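Probable aspartate aminotransferase 2 (Methanococcus jannaschii, PDB 2Z61) catalyses, with pyridoxal 5'-phosphate as cofactor, transfer of an amino group from alanine to a furancarboxaldehyde phosphate, yielding the precursor of the furan moiety of methanofuran. Local coordinates at residues R286-K291 against E355-G360; F296-N301 against I346-A351; R318-K323 against E362-F367. One frame throughout, in Å; residues are numbered along the deposited sequence.

Contact 1: R286-K291 against E355-G360; sequences RRLVLK and ENIKEG
Leu288 and Val289 of helix 269-295 meet Ile357 and Lys358 of helix 354-368 in a largely buried contact made by apolar side-chain carbons, with Lys358 at its exposed border. Val289 CG2 comes within 3.9 Å of Ile357 CG2, the two side chains crossing at about a right angle. The same Ile357 methyl receives Leu288 CD1 at 4.1 Å, but here the side chains slide past each other in opposite directions. Ile357 can serve both because its CG2 lies anti to the backbone N, with CG1 anti to the carbonyl carbon (chi1 -63°). Leu288 CD1 also lies 4.1 Å from Lys358 N and 4.3 Å from Lys358 CB, so this lysine lends its first methylene to the contact.

The segments run side by side, their axes 10.4 Å apart and only 4° from parallel, and no hydrogen bond passes between them. Both helices lie against the antiparallel sheet of the C-terminal small domain, as expected for the fold of this aminotransferase family. Tyr350, in the loop leading from that sheet, packs against Ile357, while Tyr354 and Leu361 extend the apolar patch on Leu288.

Polar interactions lie on another side of helix 269-295. Arg286 leaves the backbone away from the partner helix and forms salt bridges through NE to Asp283 and through NH2 to Glu198, with NH1 given to the carbonyl oxygen of Pro303; three different acceptors thus fix the rotation of the guanidinium group. Its NH2 sits 3.5 Å above the guanidinium plane of Arg287, offset toward the rim. The shared carboxylate of Asp283, which makes only a weak, long ion pair with Arg287 NE, probably eases this approach of two cations.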
loop_
_atom_site.group_PDB
_atom_site.type_symbol
_atom_site.label_atom_id
_atom_site.label_comp_id
_atom_site.label_asym_id
_atom_site.label_seq_id
_atom_site.Cartn_x
_atom_site.Cartn_y
_atom_site.Cartn_z
ATOM N N ARG A 286 -25.522 -2.621 -19.494
ATOM C CA ARG A 286 -24.901 -1.744 -20.480
ATOM C C ARG A 286 -25.855 -1.427 -21.638
ATOM O O ARG A 286 -25.911 -0.288 -22.122
ATOM C CB ARG A 286 -23.623 -2.401 -21.007
ATOM C CG ARG A 286 -23.027 -1.725 -22.216
ATOM C CD ARG A 286 -21.901 -2.561 -22.793
ATOM N NE ARG A 286 -22.415 -3.527 -23.757
ATOM C CZ ARG A 286 -22.279 -3.413 -25.072
ATOM N NH1 ARG A 286 -21.647 -2.367 -25.591
ATOM N NH2 ARG A 286 -22.762 -4.360 -25.864
ATOM N N ARG A 287 -26.602 -2.434 -22.075
ATOM C CA ARG A 287 -27.540 -2.254 -23.175
ATOM C C ARG A 287 -28.702 -1.354 -22.765
ATOM O O ARG A 287 -29.179 -0.546 -23.560
ATOM C CB ARG A 287 -28.062 -3.616 -23.649
ATOM C CG ARG A 287 -27.009 -4.469 -24.351
ATOM C CD ARG A 287 -27.544 -5.851 -24.710
ATOM N NE ARG A 287 -26.495 -6.738 -25.214
ATOM C CZ ARG A 287 -25.811 -6.536 -26.337
ATOM N NH1 ARG A 287 -26.062 -5.474 -27.093
ATOM N NH2 ARG A 287 -24.866 -7.394 -26.702
ATOM N N LEU A 288 -29.147 -1.491 -21.519
ATOM C CA LEU A 288 -30.244 -0.681 -21.005
ATOM C C LEU A 288 -29.800 0.778 -21.005
ATOM O O LEU A 288 -30.557 1.667 -21.398
ATOM C CB LEU A 288 -30.599 -1.102 -19.575
ATOM C CG LEU A 288 -31.920 -0.612 -18.967
ATOM C CD1 LEU A 288 -31.792 -0.600 -17.453
ATOM C CD2 LEU A 288 -32.258 0.783 -19.456
ATOM N N VAL A 289 -28.567 1.019 -20.567
ATOM C CA VAL A 289 -28.031 2.375 -20.517
ATOM C C VAL A 289 -27.856 2.974 -21.907
ATOM O O VAL A 289 -28.088 4.169 -22.110
ATOM C CB VAL A 289 -26.661 2.417 -19.787
ATOM C CG1 VAL A 289 -26.003 3.771 -19.994
ATOM C CG2 VAL A 289 -26.849 2.152 -18.295
ATOM N N LEU A 290 -27.442 2.146 -22.861
ATOM C CA LEU A 290 -27.227 2.615 -24.225
ATOM C C LEU A 290 -28.532 2.936 -24.932
ATOM O O LEU A 290 -28.587 3.854 -25.750
ATOM C CB LEU A 290 -26.448 1.579 -25.032
ATOM C CG LEU A 290 -24.979 1.428 -24.638
ATOM C CD1 LEU A 290 -24.341 0.302 -25.433
ATOM C CD2 LEU A 290 -24.258 2.741 -24.881
ATOM N N LYS A 291 -29.582 2.182 -24.620
ATOM C CA LYS A 291 -30.877 2.423 -25.236
ATOM C C LYS A 291 -31.356 3.829 -24.889
ATOM O O LYS A 291 -31.769 4.581 -25.772
ATOM C CB LYS A 291 -31.904 1.381 -24.769
ATOM C CG LYS A 291 -33.280 1.512 -25.430
ATOM C CD LYS A 291 -34.049 2.726 -24.907
ATOM C CE LYS A 291 -35.259 3.075 -25.772
ATOM N NZ LYS A 291 -34.884 3.848 -26.992
ATOM N N GLU A 355 -32.630 -2.709 -11.696
ATOM C CA GLU A 355 -33.796 -1.908 -11.331
ATOM C C GLU A 355 -33.431 -0.468 -10.970
ATOM O O GLU A 355 -34.036 0.474 -11.482
ATOM C CB GLU A 355 -34.539 -2.568 -10.170
ATOM C CG GLU A 355 -33.667 -2.828 -8.961
ATOM C CD GLU A 355 -34.404 -3.562 -7.859
ATOM O OE1 GLU A 355 -35.418 -3.026 -7.359
ATOM O OE2 GLU A 355 -33.964 -4.677 -7.496
ATOM N N ASN A 356 -32.445 -0.293 -10.093
ATOM C CA ASN A 356 -32.017 1.047 -9.704
ATOM C C ASN A 356 -31.602 1.857 -10.930
ATOM O O ASN A 356 -31.901 3.048 -11.024
ATOM C CB ASN A 356 -30.847 0.974 -8.717
ATOM C CG ASN A 356 -31.273 0.503 -7.335
ATOM O OD1 ASN A 356 -30.438 0.263 -6.459
ATOM N ND2 ASN A 356 -32.578 0.380 -7.128
ATOM N N ILE A 357 -30.918 1.214 -11.870
ATOM C CA ILE A 357 -30.478 1.900 -13.078
ATOM C C ILE A 357 -31.671 2.346 -13.928
ATOM O O ILE A 357 -31.663 3.439 -14.500
ATOM C CB ILE A 357 -29.546 0.993 -13.923
ATOM C CG1 ILE A 357 -28.278 0.669 -13.124
ATOM C CG2 ILE A 357 -29.170 1.694 -15.227
ATOM C CD1 ILE A 357 -27.314 -0.258 -13.837
ATOM N N LYS A 358 -32.692 1.497 -14.013
ATOM C CA LYS A 358 -33.885 1.822 -14.789
ATOM C C LYS A 358 -34.550 3.088 -14.261
ATOM O O LYS A 358 -34.759 4.050 -15.005
ATOM C CB LYS A 358 -34.889 0.673 -14.743
ATOM C CG LYS A 358 -36.233 1.028 -15.370
ATOM C CD LYS A 358 -37.281 -0.048 -15.125
ATOM C CE LYS A 358 -36.956 -1.305 -15.907
ATOM N NZ LYS A 358 -37.089 -1.066 -17.372
ATOM N N GLU A 359 -34.882 3.087 -12.974
ATOM C CA GLU A 359 -35.517 4.247 -12.370
ATOM C C GLU A 359 -34.612 5.460 -12.515
ATOM O O GLU A 359 -35.078 6.576 -12.741
ATOM C CB GLU A 359 -35.810 3.987 -10.895
ATOM C CG GLU A 359 -36.461 5.164 -10.195
ATOM C CD GLU A 359 -37.230 4.749 -8.960
ATOM O OE1 GLU A 359 -36.647 4.062 -8.097
ATOM O OE2 GLU A 359 -38.421 5.113 -8.855
ATOM N N GLY A 360 -33.310 5.229 -12.394
ATOM C CA GLY A 360 -32.357 6.311 -12.529
ATOM C C GLY A 360 -32.437 6.929 -13.909
ATOM O O GLY A 360 -32.467 8.149 -14.050
#

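Contact 2: F296-N301 against I346-A351; sequences FGWEVN and IRISYA
Trp298 reaches Ile348 and Ile346 with the far rim of its six-membered ring, across backbones that stay well apart: the nearest CA atoms, those of Trp298 and Ile346, are 10.7 Å from each other. Ile348 CD1 lies near the ring plane at the indole edge, 4.2 Å from Trp298 CZ3, and the two side chains cross at roughly a right angle. Ile346 CD1 approaches obliquely, 4.4 Å from Trp298 CH2. The indole is swung to this side with CG anti to the carbonyl carbon (chi1 -67°). Closer packing is found on a ring face, where Phe296 CB stands 3.7 Å above the plane, over its centre; Val293 and Ile313 also touch the tryptophan. The contact is thus snug around the indole and slight toward the strand, with 79 Å² buried in all.

The solvent side is formed by Gly297, Glu299 and Asn301. Gly297, at positive phi (74°), ends helix 269-295 in a Schellman motif and turns the chain toward Trp298, and Glu299 pairs through its backbone with Asn312.

On strand 346-349 the residues alternate: Ile346 and Ile348 point to the tryptophan, while Arg347 bonds to Asn165 and Ser349 to the carbonyl oxygen of Ile36. Such a central strand of a three-stranded antiparallel sheet, with one face apolar and backed by helices, belongs to the small domain of this aminotransferase fold.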
loop_
_atom_site.group_PDB
_atom_site.type_symbol
_atom_site.label_atom_id
_atom_site.label_comp_id
_atom_site.label_asym_id
_atom_site.label_seq_id
_atom_site.Cartn_x
_atom_site.Cartn_y
_atom_site.Cartn_z
ATOM N N PHE A 296 -31.993 9.711 -25.470
ATOM C CA PHE A 296 -31.726 11.046 -24.948
ATOM C C PHE A 296 -31.053 11.930 -25.993
ATOM O O PHE A 296 -30.834 13.119 -25.765
ATOM C CB PHE A 296 -30.815 10.954 -23.715
ATOM C CG PHE A 296 -31.468 10.336 -22.506
ATOM C CD1 PHE A 296 -30.705 9.642 -21.576
ATOM C CD2 PHE A 296 -32.838 10.471 -22.280
ATOM C CE1 PHE A 296 -31.290 9.092 -20.439
ATOM C CE2 PHE A 296 -33.433 9.922 -21.141
ATOM C CZ PHE A 296 -32.657 9.233 -20.220
ATOM N N GLY A 297 -30.714 11.345 -27.135
ATOM C CA GLY A 297 -30.054 12.114 -28.174
ATOM C C GLY A 297 -28.602 12.409 -27.840
ATOM O O GLY A 297 -27.995 13.305 -28.434
ATOM N N TRP A 298 -28.040 11.665 -26.888
ATOM C CA TRP A 298 -26.643 11.851 -26.495
ATOM C C TRP A 298 -25.710 11.063 -27.410
ATOM O O TRP A 298 -26.126 10.101 -28.054
ATOM C CB TRP A 298 -26.416 11.404 -25.047
ATOM C CG TRP A 298 -27.101 12.250 -24.020
ATOM C CD1 TRP A 298 -27.574 13.521 -24.185
ATOM C CD2 TRP A 298 -27.327 11.911 -22.647
ATOM N NE1 TRP A 298 -28.078 13.996 -22.997
ATOM C CE2 TRP A 298 -27.940 13.029 -22.037
ATOM C CE3 TRP A 298 -27.070 10.772 -21.872
ATOM C CZ2 TRP A 298 -28.299 13.043 -20.685
ATOM C CZ3 TRP A 298 -27.426 10.784 -20.526
ATOM C CH2 TRP A 298 -28.036 11.915 -19.947
ATOM N N GLU A 299 -24.445 11.470 -27.456
ATOM C CA GLU A 299 -23.465 10.797 -28.299
ATOM C C GLU A 299 -22.434 9.985 -27.526
ATOM O O GLU A 299 -21.891 10.439 -26.517
ATOM C CB GLU A 299 -22.728 11.808 -29.177
ATOM C CG GLU A 299 -23.492 12.255 -30.406
ATOM C CD GLU A 299 -22.687 13.207 -31.262
ATOM O OE1 GLU A 299 -21.532 12.868 -31.603
ATOM O OE2 GLU A 299 -23.205 14.293 -31.596
ATOM N N VAL A 300 -22.199 8.760 -27.972
ATOM C CA VAL A 300 -21.175 7.918 -27.374
ATOM C C VAL A 300 -20.547 7.288 -28.584
ATOM O O VAL A 300 -21.027 7.478 -29.698
ATOM C CB VAL A 300 -21.736 6.787 -26.470
ATOM C CG1 VAL A 300 -22.411 7.379 -25.234
ATOM C CG2 VAL A 300 -22.680 5.895 -27.268
ATOM N N ASN A 301 -19.480 6.539 -28.389
ATOM C CA ASN A 301 -18.800 5.899 -29.508
ATOM C C ASN A 301 -18.252 4.561 -29.125
ATOM O O ASN A 301 -17.076 4.520 -28.721
ATOM C CB ASN A 301 -17.379 6.247 -29.576
ATOM C CG ASN A 301 -17.119 7.710 -29.621
ATOM O OD1 ASN A 301 -17.516 8.385 -30.574
ATOM N ND2 ASN A 301 -16.463 8.233 -28.600
ATOM N N ILE A 346 -20.245 13.401 -19.139
ATOM C CA ILE A 346 -20.526 12.888 -17.803
ATOM C C ILE A 346 -20.322 11.375 -17.852
ATOM O O ILE A 346 -20.537 10.742 -18.891
ATOM C CB ILE A 346 -21.984 13.161 -17.349
ATOM C CG1 ILE A 346 -22.957 12.318 -18.175
ATOM C CG2 ILE A 346 -22.299 14.644 -17.471
ATOM C CD1 ILE A 346 -24.361 12.272 -17.598
ATOM N N ARG A 347 -19.897 10.795 -16.739
ATOM C CA ARG A 347 -19.694 9.354 -16.702
ATOM C C ARG A 347 -20.838 8.684 -15.969
ATOM O O ARG A 347 -21.217 9.091 -14.868
ATOM C CB ARG A 347 -18.379 8.991 -16.007
ATOM C CG ARG A 347 -18.070 7.490 -16.050
ATOM C CD ARG A 347 -16.914 7.109 -15.127
ATOM N NE ARG A 347 -17.345 6.990 -13.738
ATOM C CZ ARG A 347 -16.539 6.662 -12.729
ATOM N NH1 ARG A 347 -15.253 6.416 -12.949
ATOM N NH2 ARG A 347 -17.020 6.572 -11.493
ATOM N N ILE A 348 -21.402 7.667 -16.608
ATOM C CA ILE A 348 -22.481 6.899 -16.019
ATOM C C ILE A 348 -21.937 5.511 -15.730
ATOM O O ILE A 348 -21.391 4.849 -16.615
ATOM C CB ILE A 348 -23.693 6.774 -16.971
ATOM C CG1 ILE A 348 -24.443 8.109 -17.030
ATOM C CG2 ILE A 348 -24.621 5.660 -16.499
ATOM C CD1 ILE A 348 -25.728 8.062 -17.848
ATOM N N SER A 349 -22.064 5.084 -14.482
ATOM C CA SER A 349 -21.599 3.765 -14.084
ATOM C C SER A 349 -22.797 2.859 -13.861
ATOM O O SER A 349 -23.691 3.193 -13.091
ATOM C CB SER A 349 -20.793 3.852 -12.790
ATOM O OG SER A 349 -20.625 2.562 -12.226
ATOM N N TYR A 350 -22.827 1.716 -14.535
ATOM C CA TYR A 350 -23.941 0.801 -14.351
ATOM C C TYR A 350 -23.584 -0.325 -13.395
ATOM O O TYR A 350 -24.059 -1.457 -13.524
ATOM C CB TYR A 350 -24.443 0.258 -15.697
ATOM C CG TYR A 350 -23.384 -0.209 -16.673
ATOM C CD1 TYR A 350 -22.898 -1.514 -16.640
ATOM C CD2 TYR A 350 -22.913 0.643 -17.674
ATOM C CE1 TYR A 350 -21.981 -1.964 -17.590
ATOM C CE2 TYR A 350 -21.992 0.204 -18.623
ATOM C CZ TYR A 350 -21.534 -1.099 -18.576
ATOM O OH TYR A 350 -20.632 -1.535 -19.520
ATOM N N ALA A 351 -22.736 0.013 -12.428
ATOM C CA ALA A 351 -22.305 -0.914 -11.399
ATOM C C ALA A 351 -23.325 -0.809 -10.273
ATOM O O ALA A 351 -22.975 -0.697 -9.096
ATOM C CB ALA A 351 -20.919 -0.534 -10.893
#

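Contact 3: R318-K323 against E362-F367; sequences REFAYK and ERIKEF
Two helices of the C-terminal small domain, 317-328 and 354-368, are joined here by an aromatic pair, Phe320 and Phe367. Over the two segments their axes run at 109° and come no closer than 12.5 Å, a separation that large side chains bridge. Phe320 CE1 comes to 3.4 Å from Phe367 CE2, a close approach for two ring carbons. The ring centroids are 5.6 Å apart and the planes stand at 71°, an oblique pair in which Phe320 CE1 lies near the plane of the Phe367 ring, at its edge. Both rings have CG anti to the backbone N (chi1 178° in Phe320), which brings them together between the helices. At the edge of Phe320, Ile364 CG2 sits 4.4 Å from Phe320 CZ. Replacing Phe320 by a serine would probably open a gap beside Phe367 and Ile364 and leave the Phe367 ring freer to turn. On the outer border Lys323 CB packs 4.0 Å from Phe367 CZ, while the rest of this extended lysine leads away from helix 354-368. No hydrogen bond crosses the contact.

Further along helix 317-328, Leu324 packs on Ile364, and Glu327 and Lys328 lie against Phe367. Ile313, in the loop preceding that helix, touches Phe320, whereas Tyr322 packs on helix 15-26, tying the same helix to the N-terminal part of the chain.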
loop_
_atom_site.group_PDB
_atom_site.type_symbol
_atom_site.label_atom_id
_atom_site.label_comp_id
_atom_site.label_asym_id
_atom_site.label_seq_id
_atom_site.Cartn_x
_atom_site.Cartn_y
_atom_site.Cartn_z
ATOM N N ARG A 318 -20.674 19.409 -15.474
ATOM C CA ARG A 318 -20.619 19.854 -14.079
ATOM C C ARG A 318 -21.979 20.367 -13.569
ATOM O O ARG A 318 -22.518 19.906 -12.552
ATOM C CB ARG A 318 -19.580 20.972 -13.941
ATOM C CG ARG A 318 -19.425 21.572 -12.541
ATOM C CD ARG A 318 -18.367 20.838 -11.736
ATOM N NE ARG A 318 -17.848 21.633 -10.620
ATOM C CZ ARG A 318 -16.868 21.234 -9.808
ATOM N NH1 ARG A 318 -16.297 20.046 -9.981
ATOM N NH2 ARG A 318 -16.450 22.023 -8.826
ATOM N N GLU A 319 -22.521 21.340 -14.287
ATOM C CA GLU A 319 -23.791 21.951 -13.929
ATOM C C GLU A 319 -24.925 20.948 -14.053
ATOM O O GLU A 319 -25.789 20.863 -13.179
ATOM C CB GLU A 319 -24.056 23.170 -14.812
ATOM C CG GLU A 319 -23.074 24.305 -14.573
ATOM C CD GLU A 319 -23.302 25.479 -15.502
ATOM O OE1 GLU A 319 -24.446 25.981 -15.549
ATOM O OE2 GLU A 319 -22.339 25.904 -16.178
ATOM N N PHE A 320 -24.914 20.186 -15.141
ATOM C CA PHE A 320 -25.937 19.180 -15.377
ATOM C C PHE A 320 -26.033 18.257 -14.166
ATOM O O PHE A 320 -27.119 18.003 -13.649
ATOM C CB PHE A 320 -25.589 18.352 -16.614
ATOM C CG PHE A 320 -26.572 17.252 -16.905
ATOM C CD1 PHE A 320 -27.787 17.530 -17.524
ATOM C CD2 PHE A 320 -26.290 15.937 -16.544
ATOM C CE1 PHE A 320 -28.712 16.512 -17.781
ATOM C CE2 PHE A 320 -27.203 14.911 -16.794
ATOM C CZ PHE A 320 -28.419 15.200 -17.415
ATOM N N ALA A 321 -24.883 17.766 -13.720
ATOM C CA ALA A 321 -24.817 16.858 -12.581
ATOM C C ALA A 321 -25.462 17.442 -11.328
ATOM O O ALA A 321 -26.316 16.807 -10.712
ATOM C CB ALA A 321 -23.364 16.486 -12.296
ATOM N N TYR A 322 -25.055 18.649 -10.948
ATOM C CA TYR A 322 -25.610 19.285 -9.761
ATOM C C TYR A 322 -27.129 19.378 -9.791
ATOM O O TYR A 322 -27.800 18.949 -8.853
ATOM C CB TYR A 322 -25.016 20.682 -9.566
ATOM C CG TYR A 322 -24.024 20.744 -8.433
ATOM C CD1 TYR A 322 -22.792 20.095 -8.522
ATOM C CD2 TYR A 322 -24.336 21.407 -7.248
ATOM C CE1 TYR A 322 -21.894 20.103 -7.455
ATOM C CE2 TYR A 322 -23.447 21.420 -6.172
ATOM C CZ TYR A 322 -22.227 20.765 -6.282
ATOM O OH TYR A 322 -21.348 20.762 -5.221
ATOM N N LYS A 323 -27.670 19.936 -10.868
ATOM C CA LYS A 323 -29.114 20.082 -10.991
ATOM C C LYS A 323 -29.844 18.748 -10.912
ATOM O O LYS A 323 -30.818 18.610 -10.168
ATOM C CB LYS A 323 -29.471 20.781 -12.305
ATOM C CG LYS A 323 -28.893 22.181 -12.428
ATOM C CD LYS A 323 -29.349 22.860 -13.709
ATOM C CE LYS A 323 -28.759 24.258 -13.828
ATOM N NZ LYS A 323 -29.220 24.960 -15.062
ATOM N N GLU A 362 -34.978 6.619 -16.045
ATOM C CA GLU A 362 -36.317 7.169 -16.221
ATOM C C GLU A 362 -36.397 8.583 -15.655
ATOM O O GLU A 362 -36.960 9.475 -16.286
ATOM C CB GLU A 362 -37.353 6.270 -15.540
ATOM C CG GLU A 362 -37.754 5.054 -16.360
ATOM C CD GLU A 362 -38.574 5.415 -17.591
ATOM O OE1 GLU A 362 -38.072 6.161 -18.458
ATOM O OE2 GLU A 362 -39.729 4.949 -17.692
ATOM N N ARG A 363 -35.832 8.787 -14.469
ATOM C CA ARG A 363 -35.843 10.107 -13.846
ATOM C C ARG A 363 -35.159 11.118 -14.758
ATOM O O ARG A 363 -35.659 12.226 -14.953
ATOM C CB ARG A 363 -35.123 10.075 -12.498
ATOM C CG ARG A 363 -35.820 9.255 -11.428
ATOM C CD ARG A 363 -35.104 9.397 -10.094
ATOM N NE ARG A 363 -35.687 8.551 -9.057
ATOM C CZ ARG A 363 -35.242 8.486 -7.805
ATOM N NH1 ARG A 363 -34.207 9.222 -7.426
ATOM N NH2 ARG A 363 -35.833 7.683 -6.933
ATOM N N ILE A 364 -34.014 10.734 -15.315
ATOM C CA ILE A 364 -33.272 11.614 -16.209
ATOM C C ILE A 364 -34.124 11.967 -17.427
ATOM O O ILE A 364 -34.062 13.085 -17.933
ATOM C CB ILE A 364 -31.951 10.956 -16.674
ATOM C CG1 ILE A 364 -31.063 10.662 -15.459
ATOM C CG2 ILE A 364 -31.223 11.874 -17.651
ATOM C CD1 ILE A 364 -29.793 9.911 -15.787
ATOM N N LYS A 365 -34.919 11.009 -17.895
ATOM C CA LYS A 365 -35.787 11.254 -19.039
ATOM C C LYS A 365 -36.845 12.278 -18.643
ATOM O O LYS A 365 -37.262 13.100 -19.461
ATOM C CB LYS A 365 -36.472 9.960 -19.487
ATOM C CG LYS A 365 -37.382 10.134 -20.698
ATOM C CD LYS A 365 -38.018 8.817 -21.120
ATOM C CE LYS A 365 -38.884 8.991 -22.363
ATOM N NZ LYS A 365 -39.519 7.710 -22.789
ATOM N N GLU A 366 -37.271 12.226 -17.385
ATOM C CA GLU A 366 -38.278 13.152 -16.878
ATOM C C GLU A 366 -37.646 14.517 -16.615
ATOM O O GLU A 366 -38.340 15.521 -16.469
ATOM C CB GLU A 366 -38.887 12.613 -15.581
ATOM C CG GLU A 366 -39.542 11.250 -15.721
ATOM C CD GLU A 366 -40.300 10.836 -14.475
ATOM O OE1 GLU A 366 -39.696 10.840 -13.380
ATOM O OE2 GLU A 366 -41.498 10.501 -14.588
ATOM N N PHE A 367 -36.321 14.540 -16.559
ATOM C CA PHE A 367 -35.574 15.767 -16.315
ATOM C C PHE A 367 -35.313 16.516 -17.618
ATOM O O PHE A 367 -35.233 17.745 -17.636
ATOM C CB PHE A 367 -34.241 15.433 -15.645
ATOM C CG PHE A 367 -33.343 16.619 -15.444
ATOM C CD1 PHE A 367 -33.658 17.597 -14.508
ATOM C CD2 PHE A 367 -32.180 16.760 -16.195
ATOM C CE1 PHE A 367 -32.824 18.701 -14.320
ATOM C CE2 PHE A 367 -31.342 17.858 -16.016
ATOM C CZ PHE A 367 -31.663 18.830 -15.077
#

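Overall arrangement
Along the chain the segments come in the order 286-291, 296-301, 318-323, 346-351, 355-360, 362-367, so contact 2 is nested within contact 1 and contact 3 crosses both. Their centres lie close: about 10 Å between contacts 1 and 2, 12 Å between 2 and 3, and 14 Å between 1 and 3. Helix 354-368, which follows strand 346-349, serves contacts 1 and 3 with successive parts. Contact 2 links them: Val289 CG1 packs 4.2 Å from Ile348 CG2, and Trp298 CH2 lies 3.9 Å from Ile364 CG2. Through contact 2 the three join into a mostly apolar cluster that holds helices 269-295, 317-328 and 354-368 to the sheet of the small domain.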